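Local coordinates for protein cellulose 1,4-beta-cellobiosidase (Thermobifida fusca, PDB 4JJJ) that probably hydrolyses cellulose from its chain ends to release cellobiose, the piece described here being its glycoside hydrolase family 48 catalytic domain, at residues 7-12 against 625-630; 11-14 against 19-22; 535-540 against 616-621. The protein carries 1 engineered substitution. All coordinates share one frame; numbering follows the deposited sequence. Where two conformers were deposited one is given.

Contact 1: 7-12 against 625-630. With ZN (zinc ion), chain P.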
loop_
_atom_site.group_PDB
_atom_site.type_symbol
_atom_site.label_atom_id
_atom_site.label_comp_id
_atom_site.label_asym_id
_atom_site.label_seq_id
_atom_site.Cartn_x
_atom_site.Cartn_y
_atom_site.Cartn_z
ATOM N N LEU A 7 -11.467 5.807 23.012
ATOM C CA LEU A 7 -12.861 5.391 22.819
ATOM C C LEU A 7 -13.632 6.554 22.138
ATOM O O LEU A 7 -14.513 6.257 21.366
ATOM C CB LEU A 7 -13.481 4.977 24.174
ATOM C CG LEU A 7 -13.097 3.623 24.681
ATOM C CD1 LEU A 7 -13.416 3.587 26.219
ATOM C CD2 LEU A 7 -13.715 2.486 23.777
ATOM N N GLU A 8 -13.303 7.778 22.428
ATOM C CA GLU A 8 -13.986 8.937 21.814
ATOM C C GLU A 8 -13.762 8.937 20.298
ATOM O O GLU A 8 -14.687 9.133 19.518
ATOM C CB GLU A 8 -13.535 10.223 22.441
ATOM C CG GLU A 8 -14.008 11.438 21.717
ATOM C CD GLU A 8 -13.582 12.674 22.380
ATOM O OE1 GLU A 8 -12.338 12.911 22.658
ATOM O OE2 GLU A 8 -14.605 13.506 22.489
ATOM N N GLN A 9 -12.498 8.812 19.922
ATOM C CA GLN A 9 -12.142 8.759 18.497
ATOM C C GLN A 9 -12.764 7.555 17.805
ATOM O O GLN A 9 -13.314 7.670 16.692
ATOM C CB GLN A 9 -10.593 8.760 18.422
ATOM C CG GLN A 9 -10.011 8.722 17.012
ATOM C CD GLN A 9 -10.223 9.954 16.172
ATOM O OE1 GLN A 9 -10.879 10.951 16.556
ATOM N NE2 GLN A 9 -9.653 9.911 14.966
ATOM N N TYR A 10 -12.676 6.336 18.409
ATOM C CA TYR A 10 -13.313 5.149 17.937
ATOM C C TYR A 10 -14.787 5.432 17.648
ATOM O O TYR A 10 -15.333 5.068 16.609
ATOM C CB TYR A 10 -13.113 4.031 18.946
ATOM C CG TYR A 10 -13.796 2.746 18.595
ATOM C CD1 TYR A 10 -15.120 2.546 18.962
ATOM C CD2 TYR A 10 -13.186 1.753 17.821
ATOM C CE1 TYR A 10 -15.795 1.394 18.603
ATOM C CE2 TYR A 10 -13.837 0.638 17.451
ATOM C CZ TYR A 10 -15.159 0.383 17.819
ATOM O OH TYR A 10 -15.796 -0.792 17.470
ATOM N N GLU A 11 -15.495 6.017 18.642
ATOM C CA GLU A 11 -16.917 6.304 18.488
ATOM C C GLU A 11 -17.229 7.201 17.337
ATOM O O GLU A 11 -18.157 6.961 16.595
ATOM C CB GLU A 11 -17.490 6.834 19.833
ATOM C CG GLU A 11 -19.027 6.807 19.910
ATOM C CD GLU A 11 -19.714 7.917 19.124
ATOM O OE1 GLU A 11 -19.153 8.994 18.824
ATOM O OE2 GLU A 11 -20.902 7.669 18.800
ATOM N N LYS A 12 -16.425 8.203 17.134
ATOM C CA LYS A 12 -16.575 9.066 15.942
ATOM C C LYS A 12 -16.460 8.327 14.599
ATOM O O LYS A 12 -17.207 8.488 13.706
ATOM C CB LYS A 12 -15.562 10.214 15.998
ATOM C CG LYS A 12 -15.821 11.320 17.031
ATOM C CD LYS A 12 -14.638 12.264 17.188
ATOM C CE LYS A 12 -14.756 13.344 18.220
ATOM N NZ LYS A 12 -13.591 14.217 18.257
ATOM N N GLU A 625 -5.198 5.664 12.679
ATOM C CA GLU A 625 -3.822 5.808 13.145
ATOM C C GLU A 625 -3.828 6.561 14.451
ATOM O O GLU A 625 -3.240 6.183 15.461
ATOM C CB GLU A 625 -2.955 6.516 12.068
ATOM C CG GLU A 625 -1.504 6.312 12.300
ATOM C CD GLU A 625 -0.944 5.153 11.506
ATOM O OE1 GLU A 625 -0.572 4.147 12.087
ATOM O OE2 GLU A 625 -0.903 5.175 10.250
ATOM N N ILE A 626 -4.615 7.654 14.481
ATOM C CA ILE A 626 -4.765 8.446 15.692
ATOM C C ILE A 626 -5.347 7.604 16.877
ATOM O O ILE A 626 -4.842 7.676 18.004
ATOM C CB ILE A 626 -5.607 9.737 15.450
ATOM C CG1 ILE A 626 -4.926 10.650 14.434
ATOM C CG2 ILE A 626 -5.835 10.446 16.745
ATOM C CD1 ILE A 626 -5.931 11.691 13.885
ATOM N N ALA A 627 -6.488 6.987 16.624
ATOM C CA ALA A 627 -7.095 6.122 17.643
ATOM C C ALA A 627 -6.062 5.156 18.190
ATOM O O ALA A 627 -5.999 4.956 19.369
ATOM C CB ALA A 627 -8.255 5.350 17.085
ATOM N N THR A 628 -5.314 4.492 17.316
ATOM C CA THR A 628 -4.309 3.476 17.754
ATOM C C THR A 628 -3.193 4.159 18.553
ATOM O O THR A 628 -2.655 3.500 19.460
ATOM C CB THR A 628 -3.764 2.647 16.620
ATOM O OG1 THR A 628 -2.849 3.413 15.760
ATOM C CG2 THR A 628 -4.890 1.988 15.880
ATOM N N ALA A 629 -2.848 5.401 18.299
ATOM C CA ALA A 629 -1.793 6.098 19.034
ATOM C C ALA A 629 -2.264 6.343 20.480
ATOM O O ALA A 629 -1.526 6.176 21.415
ATOM C CB ALA A 629 -1.386 7.417 18.326
ATOM N N PHE A 630 -3.502 6.765 20.608
ATOM C CA PHE A 630 -4.084 6.932 21.950
ATOM C C PHE A 630 -4.150 5.632 22.715
ATOM O O PHE A 630 -3.743 5.583 23.904
ATOM C CB PHE A 630 -5.474 7.547 21.880
ATOM C CG PHE A 630 -5.524 8.933 21.262
ATOM C CD1 PHE A 630 -4.443 9.863 21.326
ATOM C CD2 PHE A 630 -6.730 9.371 20.738
ATOM C CE1 PHE A 630 -4.578 11.159 20.785
ATOM C CE2 PHE A 630 -6.859 10.653 20.171
ATOM C CZ PHE A 630 -5.840 11.559 20.250
HETATM ZN ZN ZN P . -22.203 8.942 18.178
#
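The flat carboxamide of Q9 meets I626 across the interface, with A627 beside it and the ring of F630 at the margin. The amide brings NE2 to within 4.1 Å of I626 CB, the two side chains crossing at about a right angle. One face of the F630 ring takes the carbonyl oxygen of its own helix, I626 O, which stands 3.5 Å above the plane and toward the rim. CD2 of that ring comes no nearer than 4.5 Å to Q9 CB.

The aliphatic part of Q9 does most of the work: CG rests on the methyl of A627, with Q9 CG to A627 CB at 3.8 Å. Its chain leaves with CG opposite the backbone N (chi1 -179°) and then bends at chi2 (68°). The bend turns the amide from A627 toward I626, where NE2 is hydrogen-bonded to Q623, one turn earlier in the second helix. The small A627 lets the backbones close in, with the CA atoms of Q9 and A627 5.8 Å apart. Away from the interface, E11 binds a zinc ion through OE2 at 1.9 Å, sharing it with D15.

This is a worked example of two terminal helices meeting in an (alpha/alpha)6 fold, helix 2-14 lying against helix 620-637. Y10 and A627 both rest on L59 of helix 50-67, I626 leans on V499 of helix 499-516, and F630 packs on L529 and L533 of helix 519-533. I541, from the loop after that helix, touches Q9, I626 and F630 together.

Contact 2: 11-14 against 19-22. With ZN (zinc ion), chain P.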
loop_
_atom_site.group_PDB
_atom_site.type_symbol
_atom_site.label_atom_id
_atom_site.label_comp_id
_atom_site.label_asym_id
_atom_site.label_seq_id
_atom_site.Cartn_x
_atom_site.Cartn_y
_atom_site.Cartn_z
ATOM N N GLU A 11 -15.495 6.017 18.642
ATOM C CA GLU A 11 -16.917 6.304 18.488
ATOM C C GLU A 11 -17.229 7.201 17.337
ATOM O O GLU A 11 -18.157 6.961 16.595
ATOM C CB GLU A 11 -17.490 6.834 19.833
ATOM C CG GLU A 11 -19.027 6.807 19.910
ATOM C CD GLU A 11 -19.714 7.917 19.124
ATOM O OE1 GLU A 11 -19.153 8.994 18.824
ATOM O OE2 GLU A 11 -20.902 7.669 18.800
ATOM N N LYS A 12 -16.425 8.203 17.134
ATOM C CA LYS A 12 -16.575 9.066 15.942
ATOM C C LYS A 12 -16.460 8.327 14.599
ATOM O O LYS A 12 -17.207 8.488 13.706
ATOM C CB LYS A 12 -15.562 10.214 15.998
ATOM C CG LYS A 12 -15.821 11.320 17.031
ATOM C CD LYS A 12 -14.638 12.264 17.188
ATOM C CE LYS A 12 -14.756 13.344 18.220
ATOM N NZ LYS A 12 -13.591 14.217 18.257
ATOM N N ILE A 13 -15.451 7.460 14.543
ATOM C CA ILE A 13 -15.169 6.705 13.324
ATOM C C ILE A 13 -16.354 5.794 13.044
ATOM O O ILE A 13 -16.774 5.538 11.900
ATOM C CB ILE A 13 -13.824 5.981 13.478
ATOM C CG1 ILE A 13 -12.668 6.927 13.528
ATOM C CG2 ILE A 13 -13.652 5.106 12.268
ATOM C CD1 ILE A 13 -11.394 6.317 13.913
ATOM N N LYS A 14 -16.938 5.189 14.093
ATOM C CA LYS A 14 -17.962 4.167 13.932
ATOM C C LYS A 14 -19.403 4.773 13.936
ATOM O O LYS A 14 -20.349 3.977 13.717
ATOM C CB LYS A 14 -17.835 3.111 15.048
ATOM C CG LYS A 14 -16.524 2.361 15.048
ATOM C CD LYS A 14 -16.371 1.475 13.830
ATOM C CE LYS A 14 -17.424 0.450 13.666
ATOM N NZ LYS A 14 -17.543 -0.497 14.784
ATOM N N GLY A 19 -19.920 9.360 8.579
ATOM C CA GLY A 19 -19.757 9.034 7.186
ATOM C C GLY A 19 -18.474 8.322 6.782
ATOM O O GLY A 19 -18.145 8.382 5.606
ATOM N N TYR A 20 -17.829 7.589 7.689
ATOM C CA TYR A 20 -16.591 6.846 7.322
ATOM C C TYR A 20 -16.846 5.565 6.483
ATOM O O TYR A 20 -15.886 5.030 5.919
ATOM C CB TYR A 20 -15.771 6.525 8.559
ATOM C CG TYR A 20 -15.048 7.684 9.172
ATOM C CD1 TYR A 20 -13.841 8.125 8.654
ATOM C CD2 TYR A 20 -15.577 8.394 10.253
ATOM C CE1 TYR A 20 -13.185 9.200 9.158
ATOM C CE2 TYR A 20 -14.908 9.438 10.830
ATOM C CZ TYR A 20 -13.721 9.868 10.308
ATOM O OH TYR A 20 -13.102 10.917 10.869
ATOM N N PHE A 21 -18.038 4.991 6.559
ATOM C CA PHE A 21 -18.324 3.705 6.007
ATOM C C PHE A 21 -19.606 3.680 5.170
ATOM O O PHE A 21 -20.488 4.544 5.348
ATOM C CB PHE A 21 -18.542 2.636 7.034
ATOM C CG PHE A 21 -17.432 2.350 8.022
ATOM C CD1 PHE A 21 -16.591 1.248 7.886
ATOM C CD2 PHE A 21 -17.354 3.086 9.230
ATOM C CE1 PHE A 21 -15.651 0.911 8.816
ATOM C CE2 PHE A 21 -16.399 2.729 10.153
ATOM C CZ PHE A 21 -15.494 1.675 9.996
ATOM N N ARG A 22 -19.713 2.687 4.297
ATOM C CA ARG A 22 -21.016 2.291 3.714
ATOM C C ARG A 22 -21.357 0.911 4.228
ATOM O O ARG A 22 -20.504 0.014 4.247
ATOM C CB ARG A 22 -20.958 2.325 2.204
ATOM C CG ARG A 22 -22.266 1.870 1.576
ATOM C CD ARG A 22 -22.269 2.230 0.076
ATOM N NE ARG A 22 -23.516 1.816 -0.581
ATOM C CZ ARG A 22 -23.981 2.393 -1.682
ATOM N NH1 ARG A 22 -23.339 3.413 -2.188
ATOM N NH2 ARG A 22 -25.111 1.960 -2.277
HETATM ZN ZN ZN P . -22.203 8.942 18.178
HETATM O O HOH W 1 -18.764 6.590 10.415
#
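I13 meets both Y20 and F21 by apolar contact, its branch methyl CG2 doing the touching. Over one face of the Y20 ring, toward the rim, I13 CG2 lies 4.3 Å from Y20 CG. The same methyl is 4.2 Å from F21 CE2, and so fits against two successive aromatic side chains. K14 adds its aliphatic chain: CD approaches F21 CE2 at 3.9 Å. Bends at chi2, chi3 and chi4 curl this lysine so that CD reaches the ring obliquely while its NZ forms a salt bridge with E60.

Backbone carbonyls supply the polar contacts. I13 O lies in the plane of the F21 ring, at its edge, 3.3 Å from F21 CE2, where the slightly positive ring hydrogens point. K12 O takes a similar place near the edge of the Y20 ring.

The arrangement is a helix running out into a beta hairpin: helix 2-14 ends, and a short connection through G19 leads into strand 21-24, which pairs antiparallel with strand 27-30. G19 adopts backbone angles (phi 84°) that suit a residue without a side chain.

A water joins the two segments where direct bonding is absent. It donates to I13 O at 2.7 Å and accepts from Y20 N at 3.1 Å, giving a carbonyl at the helix end a partner. K12 O has S18 OG as a partner instead, and Y20 OH is hydrogen-bonded to I539 O in a distant loop.

Contact 3: 535-540 against 616-621. With ZN (zinc ion), chain X; ZN (zinc ion), chain Y; GLC (alpha-D-glucopyranose), chain C; BGC (beta-D-glucopyranose), chain B.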
loop_
_atom_site.group_PDB
_atom_site.type_symbol
_atom_site.label_atom_id
_atom_site.label_comp_id
_atom_site.label_asym_id
_atom_site.label_seq_id
_atom_site.Cartn_x
_atom_site.Cartn_y
_atom_site.Cartn_z
ATOM N N HIS A 535 -6.606 19.317 18.102
ATOM C CA HIS A 535 -7.259 19.464 16.789
ATOM C C HIS A 535 -8.503 18.534 16.597
ATOM O O HIS A 535 -8.908 18.221 15.481
ATOM C CB HIS A 535 -6.221 19.321 15.682
ATOM C CG HIS A 535 -5.161 20.371 15.766
ATOM N ND1 HIS A 535 -5.291 21.623 15.208
ATOM C CD2 HIS A 535 -3.930 20.347 16.325
ATOM C CE1 HIS A 535 -4.212 22.322 15.460
ATOM N NE2 HIS A 535 -3.352 21.557 16.097
ATOM N N ARG A 536 -9.191 18.200 17.692
ATOM C CA ARG A 536 -10.452 17.454 17.622
ATOM C C ARG A 536 -11.563 18.272 16.944
ATOM O O ARG A 536 -11.644 19.490 17.159
ATOM C CB ARG A 536 -10.897 17.045 19.037
ATOM C CG ARG A 536 -10.115 15.861 19.557
ATOM C CD ARG A 536 -10.538 15.459 20.941
ATOM N NE ARG A 536 -9.904 16.318 21.815
ATOM C CZ ARG A 536 -10.037 16.261 23.154
ATOM N NH1 ARG A 536 -10.851 15.376 23.697
ATOM N NH2 ARG A 536 -9.368 17.122 23.894
ATOM N N ASP A 537 -12.351 17.640 16.104
ATOM C CA ASP A 537 -13.578 18.166 15.565
ATOM C C ASP A 537 -14.697 17.137 15.726
ATOM O O ASP A 537 -14.543 16.119 16.458
ATOM C CB ASP A 537 -13.312 18.635 14.152
ATOM C CG ASP A 537 -13.059 17.484 13.182
ATOM O OD1 ASP A 537 -13.528 16.342 13.389
ATOM O OD2 ASP A 537 -12.488 17.812 12.110
ATOM N N SER A 538 -15.858 17.423 15.184
ATOM C CA SER A 538 -17.015 16.596 15.513
ATOM C C SER A 538 -16.866 15.137 15.040
ATOM O O SER A 538 -17.343 14.238 15.674
ATOM C CB SER A 538 -18.297 17.241 14.948
ATOM O OG SER A 538 -18.257 17.377 13.499
ATOM N N ILE A 539 -16.142 14.914 13.956
ATOM C CA ILE A 539 -16.024 13.576 13.387
ATOM C C ILE A 539 -14.650 12.942 13.484
ATOM O O ILE A 539 -14.477 11.842 12.986
ATOM C CB ILE A 539 -16.527 13.538 11.960
ATOM C CG1 ILE A 539 -15.651 14.309 11.016
ATOM C CG2 ILE A 539 -17.993 14.037 11.920
ATOM C CD1 ILE A 539 -15.972 14.045 9.549
ATOM N N GLY A 540 -13.678 13.681 14.051
ATOM C CA GLY A 540 -12.351 13.097 14.229
ATOM C C GLY A 540 -11.405 14.061 14.731
ATOM O O GLY A 540 -11.729 14.842 15.644
ATOM N N GLU A 616 -9.974 20.359 5.642
ATOM C CA GLU A 616 -9.651 19.620 6.845
ATOM C C GLU A 616 -10.182 18.200 6.593
ATOM O O GLU A 616 -11.409 17.955 6.731
ATOM C CB GLU A 616 -10.199 20.244 8.116
ATOM C CG GLU A 616 -9.545 21.592 8.405
ATOM C CD GLU A 616 -9.514 22.055 9.795
ATOM O OE1 GLU A 616 -9.862 21.277 10.686
ATOM O OE2 GLU A 616 -8.985 23.198 9.952
ATOM N N ARG A 617 -9.304 17.269 6.146
ATOM C CA ARG A 617 -9.742 15.988 5.654
ATOM C C ARG A 617 -9.716 14.900 6.777
ATOM O O ARG A 617 -8.870 14.957 7.694
ATOM C CB ARG A 617 -8.822 15.513 4.499
ATOM C CG ARG A 617 -9.112 16.278 3.217
ATOM C CD ARG A 617 -7.989 16.201 2.282
ATOM N NE ARG A 617 -8.410 16.520 0.906
ATOM C CZ ARG A 617 -7.581 16.426 -0.141
ATOM N NH1 ARG A 617 -6.274 16.230 0.025
ATOM N NH2 ARG A 617 -8.064 16.591 -1.379
ATOM N N HIS A 618 -10.592 13.944 6.614
ATOM C CA HIS A 618 -10.764 12.791 7.545
ATOM C C HIS A 618 -10.543 11.539 6.697
ATOM O O HIS A 618 -11.461 10.842 6.260
ATOM C CB HIS A 618 -12.137 12.878 8.158
ATOM C CG HIS A 618 -12.321 14.149 8.913
ATOM N ND1 HIS A 618 -12.792 15.257 8.277
ATOM C CD2 HIS A 618 -12.079 14.548 10.200
ATOM C CE1 HIS A 618 -12.825 16.284 9.105
ATOM N NE2 HIS A 618 -12.442 15.869 10.291
ATOM N N ARG A 619 -9.266 11.158 6.483
ATOM C CA ARG A 619 -8.826 9.921 5.845
ATOM C C ARG A 619 -9.019 8.799 6.843
ATOM O O ARG A 619 -8.593 8.904 7.962
ATOM C CB ARG A 619 -7.378 9.980 5.429
ATOM C CG ARG A 619 -7.119 11.029 4.312
ATOM C CD ARG A 619 -5.575 11.106 4.117
ATOM N NE ARG A 619 -5.240 12.048 3.046
ATOM C CZ ARG A 619 -5.090 13.347 3.196
ATOM N NH1 ARG A 619 -5.259 13.923 4.359
ATOM N NH2 ARG A 619 -4.753 14.056 2.133
ATOM N N PHE A 620 -9.653 7.756 6.395
ATOM C CA PHE A 620 -9.924 6.603 7.314
ATOM C C PHE A 620 -8.676 6.099 8.041
ATOM O O PHE A 620 -8.642 5.958 9.267
ATOM C CB PHE A 620 -10.623 5.501 6.589
ATOM C CG PHE A 620 -11.039 4.346 7.480
ATOM C CD1 PHE A 620 -12.154 4.470 8.338
ATOM C CD2 PHE A 620 -10.328 3.151 7.551
ATOM C CE1 PHE A 620 -12.558 3.448 9.178
ATOM C CE2 PHE A 620 -10.727 2.138 8.411
ATOM C CZ PHE A 620 -11.838 2.279 9.230
ATOM N N TRP A 621 -7.648 5.831 7.274
ATOM C CA TRP A 621 -6.424 5.265 7.814
ATOM C C TRP A 621 -5.863 6.230 8.827
ATOM O O TRP A 621 -5.351 5.808 9.830
ATOM C CB TRP A 621 -5.463 4.907 6.736
ATOM C CG TRP A 621 -4.650 6.008 6.045
ATOM C CD1 TRP A 621 -4.860 6.525 4.828
ATOM C CD2 TRP A 621 -3.477 6.733 6.559
ATOM N NE1 TRP A 621 -3.926 7.451 4.523
ATOM C CE2 TRP A 621 -3.035 7.577 5.551
ATOM C CE3 TRP A 621 -2.711 6.628 7.732
ATOM C CZ2 TRP A 621 -1.918 8.357 5.666
ATOM C CZ3 TRP A 621 -1.610 7.378 7.854
ATOM C CH2 TRP A 621 -1.201 8.267 6.821
HETATM ZN ZN ZN X . -6.831 22.710 14.372
HETATM ZN ZN ZN Y . -8.563 23.399 11.817
HETATM C C1 GLC C . -0.055 13.900 1.443
HETATM C C2 GLC C . 0.815 13.001 0.661
HETATM C C3 GLC C . 0.015 11.769 0.163
HETATM C C4 GLC C . -0.648 11.043 1.339
HETATM C C5 GLC C . -1.434 12.102 2.118
HETATM C C6 GLC C . -2.085 11.627 3.384
HETATM O O1 GLC C . -0.994 14.276 0.515
HETATM O O2 GLC C . 1.232 13.710 -0.587
HETATM O O3 GLC C . 0.824 10.907 -0.620
HETATM O O4 GLC C . -1.595 10.076 0.840
HETATM O O5 GLC C . -0.565 13.159 2.531
HETATM O O6 GLC C . -1.094 11.233 4.266
HETATM C C2 BGC B . 1.226 12.689 0.715
HETATM C C3 BGC B . 0.386 11.517 0.221
HETATM C C4 BGC B . -0.542 11.001 1.341
HETATM C C5 BGC B . -1.307 12.091 2.117
HETATM C C6 BGC B . -1.940 11.584 3.414
HETATM C C1 BGC B . 0.368 13.718 1.413
HETATM O O1 BGC B . 1.279 14.752 1.910
HETATM O O2 BGC B . 1.865 13.216 -0.495
HETATM O O3 BGC B . 1.222 10.454 -0.249
HETATM O O4 BGC B . -1.520 10.086 0.844
HETATM O O5 BGC B . -0.415 13.143 2.488
HETATM O O6 BGC B . -0.991 11.172 4.364
HETATM O O HOH W 2 -12.305 20.232 11.035
HETATM O O HOH W 3 -7.311 22.023 12.633
HETATM O O HOH W 4 -5.682 24.466 13.940
HETATM O O HOH W 5 -8.385 22.710 15.526
HETATM O O HOH W 6 -10.004 23.903 13.166
HETATM O O HOH W 7 -7.622 25.097 11.757
#
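H618 and D537 form a His-carboxylate hydrogen bond, NE2 donating to D537 OD2 at 2.7 Å and 159°. The acceptor lies in the imidazole plane and uses its syn lone pair, although the carboxylate is turned 50° from the ring. E35 is hydrogen-bonded to ND1, so the ring sits between two carboxylates, which would favour its protonated form. D537 OD1, meanwhile, faces back to its own loop and receives weak bonds from I539 N and G540 N.

A CH-pi contact covers one face of the same ring. I539 CD1 sits over its centre, 3.7 Å from the H618 centroid. With chi1 at 68°, CG1 sits between the backbone N and carbonyl carbon, which lays the chain across the imidazole.

The tight loop 537-540, closed by D537 N to G540 O, docks on the connection leading into helix 620-637, one of the helices of the (alpha/alpha)6 barrel. R619 is the N-cap residue of that helix. Its guanidinium has the C6 of a bound glucose, modelled as both anomers, over one face, and the sugar O6 lies at the edge of the W621 ring; both residues belong to the glycan pocket.

Water and metal make the remaining links. One water donates to both D537 OD2 and E616 OE1, which lie 4.6 Å apart. H535 ND1, in one of two conformers, and E616 OE2 each bind a zinc ion, and another water coordinates both metals.

All three contacts lie on the same side of the chain's centre, their own centres about 10 to 11 Å apart, and grade from buried to partly exposed. Contacts 1 and 2, both buried, share helix 2-14: contact 1 sets it against helix 620-637 mainly by aliphatic packing, the Q9 amide being satisfied by Q623, while contact 2 turns its end into the hairpin through aromatic rings and a water. Contact 3 is only partly buried, uses the start of helix 620-637, and joins its segments by a His-carboxylate bond and a CH-pi contact, with water and two zinc ions at its outer end. It is nested within the loop that contact 1 closes. Polar ties cross between them: K12 NZ to D537 O and E8 to R536.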